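Side-chain contact in kojibiose phosphorylase (Gut metagenome, PDB 6W0P), which belongs to glycoside hydrolase family 65, a family of carbohydrate-active enzymes built from an N-terminal domain, a central catalytic domain and a C-terminal domain: residues 300-305 with 316-321. Numbering follows the deposited sequence.
Sequences SDILID and YCLFQM
Leu318 meets the chain of residues 300-302 with a single methyl group, CD1, which comes up against backbone more than side chains. Its nearest neighbour is the carbonyl oxygen of Ser300, 3.3 Å from Leu318 CD1, and the amide N of Ile302 lies 3.7 Å from the same carbon. Asp301 contributes its CA, 3.9 Å from Leu318 CD1. The methyl thus lies against the loop that leads into strand 303-305, where leucine, unbranched at CB, can reach from the helix without demanding a polar partner. The only apolar side-chain contact between 300-305 and 316-321 is with Ile302, whose CG1 lies 4.0 Å from Leu318 CD1; the two side chains cross at about a right angle. In Leu318, CG lies anti to the carbonyl carbon (chi1 -60°) and chi2 is extended at -170°, a shape that carries CD1 out to the backbone of 300-302. No hydrogen bond joins the segments. Asp301 instead directs its carboxylate to a salt bridge with Arg315 of the same helix, so charge ties loop to helix beside the apolar contact. Gln311 NE2 bonds Ile302 O while Gln311 OE1 accepts from Ile304 N, a double role that suits an amide. Buried Ile302, branched and apolar, also packs on Ile314, Trp673 of helix 666-680 and Phe705 of strand 702-709. The chain passes from helix 282-300 through a short strand, paired antiparallel with 702-709, into helix 308-324, joining the C-terminal beta-sheet to the helical part, an (alpha/alpha)6 barrel in family 65.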
ATOM      1  N   SER A 300      43.697  11.435   1.099  1.00 29.40           N
ATOM      2  CA  SER A 300      42.619  11.175   0.118  1.00 29.09           C
ATOM      3  C   SER A 300      42.400  12.297  -0.904  1.00 28.58           C
ATOM      4  O   SER A 300      41.550  12.059  -1.807  1.00 27.91           O
ATOM      5  CB  SER A 300      41.341  10.833   0.844  1.00 29.20           C
ATOM      6  OG  SER A 300      41.563   9.801   1.804  1.00 30.32           O
ATOM      7  N   ASP A 301      43.104  13.439  -0.826  1.00 28.61           N
ATOM      8  CA  ASP A 301      42.812  14.598  -1.721  1.00 28.65           C
ATOM      9  C   ASP A 301      42.925  14.136  -3.176  1.00 28.19           C
ATOM     10  O   ASP A 301      43.767  13.283  -3.456  1.00 28.30           O
ATOM     11  CB  ASP A 301      43.712  15.813  -1.485  1.00 28.94           C
ATOM     12  CG  ASP A 301      43.172  17.067  -2.139  1.00 29.11           C
ATOM     13  OD1 ASP A 301      41.946  17.290  -2.070  1.00 28.77           O
ATOM     14  OD2 ASP A 301      43.977  17.808  -2.734  1.00 30.77           O
ATOM     15  N   ILE A 302      42.038  14.623  -4.044  1.00 27.90           N
ATOM     16  CA  ILE A 302      42.095  14.373  -5.507  1.00 27.83           C
ATOM     17  C   ILE A 302      42.373  15.697  -6.220  1.00 28.11           C
ATOM     18  O   ILE A 302      41.671  16.666  -5.921  1.00 28.13           O
ATOM     19  CB  ILE A 302      40.796  13.722  -5.994  1.00 27.65           C
ATOM     20  CG1 ILE A 302      40.613  12.341  -5.379  1.00 27.52           C
ATOM     21  CG2 ILE A 302      40.739  13.692  -7.512  1.00 27.56           C
ATOM     22  CD1 ILE A 302      39.407  11.658  -5.902  1.00 28.21           C
ATOM     23  N   LEU A 303      43.375  15.726  -7.097  1.00 28.52           N
ATOM     24  CA  LEU A 303      43.697  16.914  -7.914  1.00 30.14           C
ATOM     25  C   LEU A 303      43.087  16.699  -9.290  1.00 31.27           C
ATOM     26  O   LEU A 303      43.205  15.592  -9.818  1.00 30.89           O
ATOM     27  CB  LEU A 303      45.207  17.102  -8.044  1.00 30.66           C
ATOM     28  CG  LEU A 303      45.989  17.390  -6.768  1.00 30.65           C
ATOM     29  CD1 LEU A 303      47.466  17.595  -7.100  1.00 31.43           C
ATOM     30  CD2 LEU A 303      45.455  18.622  -6.092  1.00 30.92           C
ATOM     31  N   ILE A 304      42.483  17.743  -9.844  1.00 32.65           N
ATOM     32  CA  ILE A 304      41.951  17.741 -11.230  1.00 33.76           C
ATOM     33  C   ILE A 304      42.465  19.001 -11.904  1.00 35.38           C
ATOM     34  O   ILE A 304      42.188  20.113 -11.368  1.00 36.94           O
ATOM     35  CB  ILE A 304      40.416  17.640 -11.233  1.00 34.16           C
ATOM     36  CG1 ILE A 304      39.969  16.289 -10.654  1.00 34.57           C
ATOM     37  CG2 ILE A 304      39.893  17.869 -12.647  1.00 34.59           C
ATOM     38  CD1 ILE A 304      38.481  16.074 -10.595  1.00 34.82           C
ATOM     39  N   ASP A 305      43.185  18.831 -13.018  1.00 36.17           N
ATOM     40  CA  ASP A 305      43.724  19.950 -13.827  1.00 36.54           C
ATOM     41  C   ASP A 305      42.917  20.022 -15.120  1.00 35.88           C
ATOM     42  O   ASP A 305      42.713  18.974 -15.735  1.00 34.90           O
ATOM     43  CB  ASP A 305      45.220  19.785 -14.088  1.00 38.38           C
ATOM     44  CG  ASP A 305      45.843  20.972 -14.794  1.00 38.83           C
ATOM     45  OD1 ASP A 305      45.911  22.046 -14.184  1.00 41.51           O
ATOM     46  OD2 ASP A 305      46.186  20.829 -15.969  1.00 41.01           O
ATOM     47  N   TYR A 316      34.824  19.330  -2.689  1.00 28.35           N
ATOM     48  CA  TYR A 316      33.576  19.505  -1.918  1.00 27.98           C
ATOM     49  C   TYR A 316      33.086  18.119  -1.478  1.00 27.87           C
ATOM     50  O   TYR A 316      32.732  17.951  -0.279  1.00 27.15           O
ATOM     51  CB  TYR A 316      32.531  20.300  -2.716  1.00 27.70           C
ATOM     52  CG  TYR A 316      31.223  20.419  -1.985  1.00 26.95           C
ATOM     53  CD1 TYR A 316      31.066  21.299  -0.928  1.00 26.68           C
ATOM     54  CD2 TYR A 316      30.164  19.594  -2.301  1.00 26.55           C
ATOM     55  CE1 TYR A 316      29.875  21.377  -0.227  1.00 26.25           C
ATOM     56  CE2 TYR A 316      28.959  19.677  -1.631  1.00 26.32           C
ATOM     57  CZ  TYR A 316      28.815  20.562  -0.579  1.00 26.19           C
ATOM     58  OH  TYR A 316      27.634  20.596   0.095  1.00 25.58           O
ATOM     59  N   CYS A 317      33.004  17.168  -2.423  1.00 27.89           N
ATOM     60  CA  CYS A 317      32.527  15.774  -2.172  1.00 27.56           C
ATOM     61  C   CYS A 317      33.391  15.103  -1.091  1.00 27.43           C
ATOM     62  O   CYS A 317      32.826  14.553  -0.136  1.00 28.14           O
ATOM     63  CB  CYS A 317      32.536  14.926  -3.444  1.00 27.53           C
ATOM     64  SG  CYS A 317      31.297  15.441  -4.663  1.00 27.66           S
ATOM     65  N   LEU A 318      34.716  15.167  -1.199  1.00 27.07           N
ATOM     66  CA  LEU A 318      35.616  14.602  -0.164  1.00 27.65           C
ATOM     67  C   LEU A 318      35.320  15.283   1.193  1.00 27.53           C
ATOM     68  O   LEU A 318      35.267  14.573   2.225  1.00 26.28           O
ATOM     69  CB  LEU A 318      37.082  14.746  -0.578  1.00 27.65           C
ATOM     70  CG  LEU A 318      37.454  14.035  -1.880  1.00 28.76           C
ATOM     71  CD1 LEU A 318      38.958  14.016  -2.086  1.00 29.17           C
ATOM     72  CD2 LEU A 318      36.905  12.616  -1.924  1.00 29.34           C
ATOM     73  N   PHE A 319      35.113  16.596   1.188  1.00 27.48           N
ATOM     74  CA  PHE A 319      34.838  17.373   2.420  1.00 27.55           C
ATOM     75  C   PHE A 319      33.612  16.799   3.128  1.00 27.60           C
ATOM     76  O   PHE A 319      33.689  16.548   4.349  1.00 27.81           O
ATOM     77  CB  PHE A 319      34.712  18.862   2.100  1.00 27.61           C
ATOM     78  CG  PHE A 319      34.339  19.693   3.299  1.00 27.39           C
ATOM     79  CD1 PHE A 319      35.313  20.120   4.180  1.00 27.53           C
ATOM     80  CD2 PHE A 319      33.020  19.998   3.558  1.00 27.19           C
ATOM     81  CE1 PHE A 319      34.970  20.859   5.298  1.00 28.13           C
ATOM     82  CE2 PHE A 319      32.680  20.759   4.664  1.00 27.81           C
ATOM     83  CZ  PHE A 319      33.651  21.177   5.536  1.00 27.84           C
ATOM     84  N   GLN A 320      32.512  16.600   2.397  1.00 28.00           N
ATOM     85  CA  GLN A 320      31.235  16.066   2.952  1.00 28.11           C
ATOM     86  C   GLN A 320      31.378  14.601   3.407  1.00 28.14           C
ATOM     87  O   GLN A 320      30.663  14.190   4.358  1.00 27.13           O
ATOM     88  CB  GLN A 320      30.104  16.215   1.930  1.00 27.97           C
ATOM     89  CG  GLN A 320      29.693  17.663   1.686  1.00 27.86           C
ATOM     90  CD  GLN A 320      29.208  18.358   2.943  1.00 28.67           C
ATOM     91  OE1 GLN A 320      28.943  17.738   3.981  1.00 28.86           O
ATOM     92  NE2 GLN A 320      29.093  19.672   2.859  1.00 28.81           N
ATOM     93  N   MET A 321      32.208  13.810   2.734  1.00 29.07           N
ATOM     94  CA  MET A 321      32.439  12.396   3.121  1.00 30.23           C
ATOM     95  C   MET A 321      33.134  12.393   4.484  1.00 30.30           C
ATOM     96  O   MET A 321      32.766  11.581   5.307  1.00 31.07           O
ATOM     97  CB  MET A 321      33.301  11.618   2.116  1.00 31.41           C
ATOM     98  CG  MET A 321      32.622  11.339   0.771  1.00 32.52           C
ATOM     99  SD  MET A 321      31.197  10.254   0.931  1.00 34.53           S
ATOM    100  CE  MET A 321      32.041   8.676   1.027  1.00 35.05           C
TER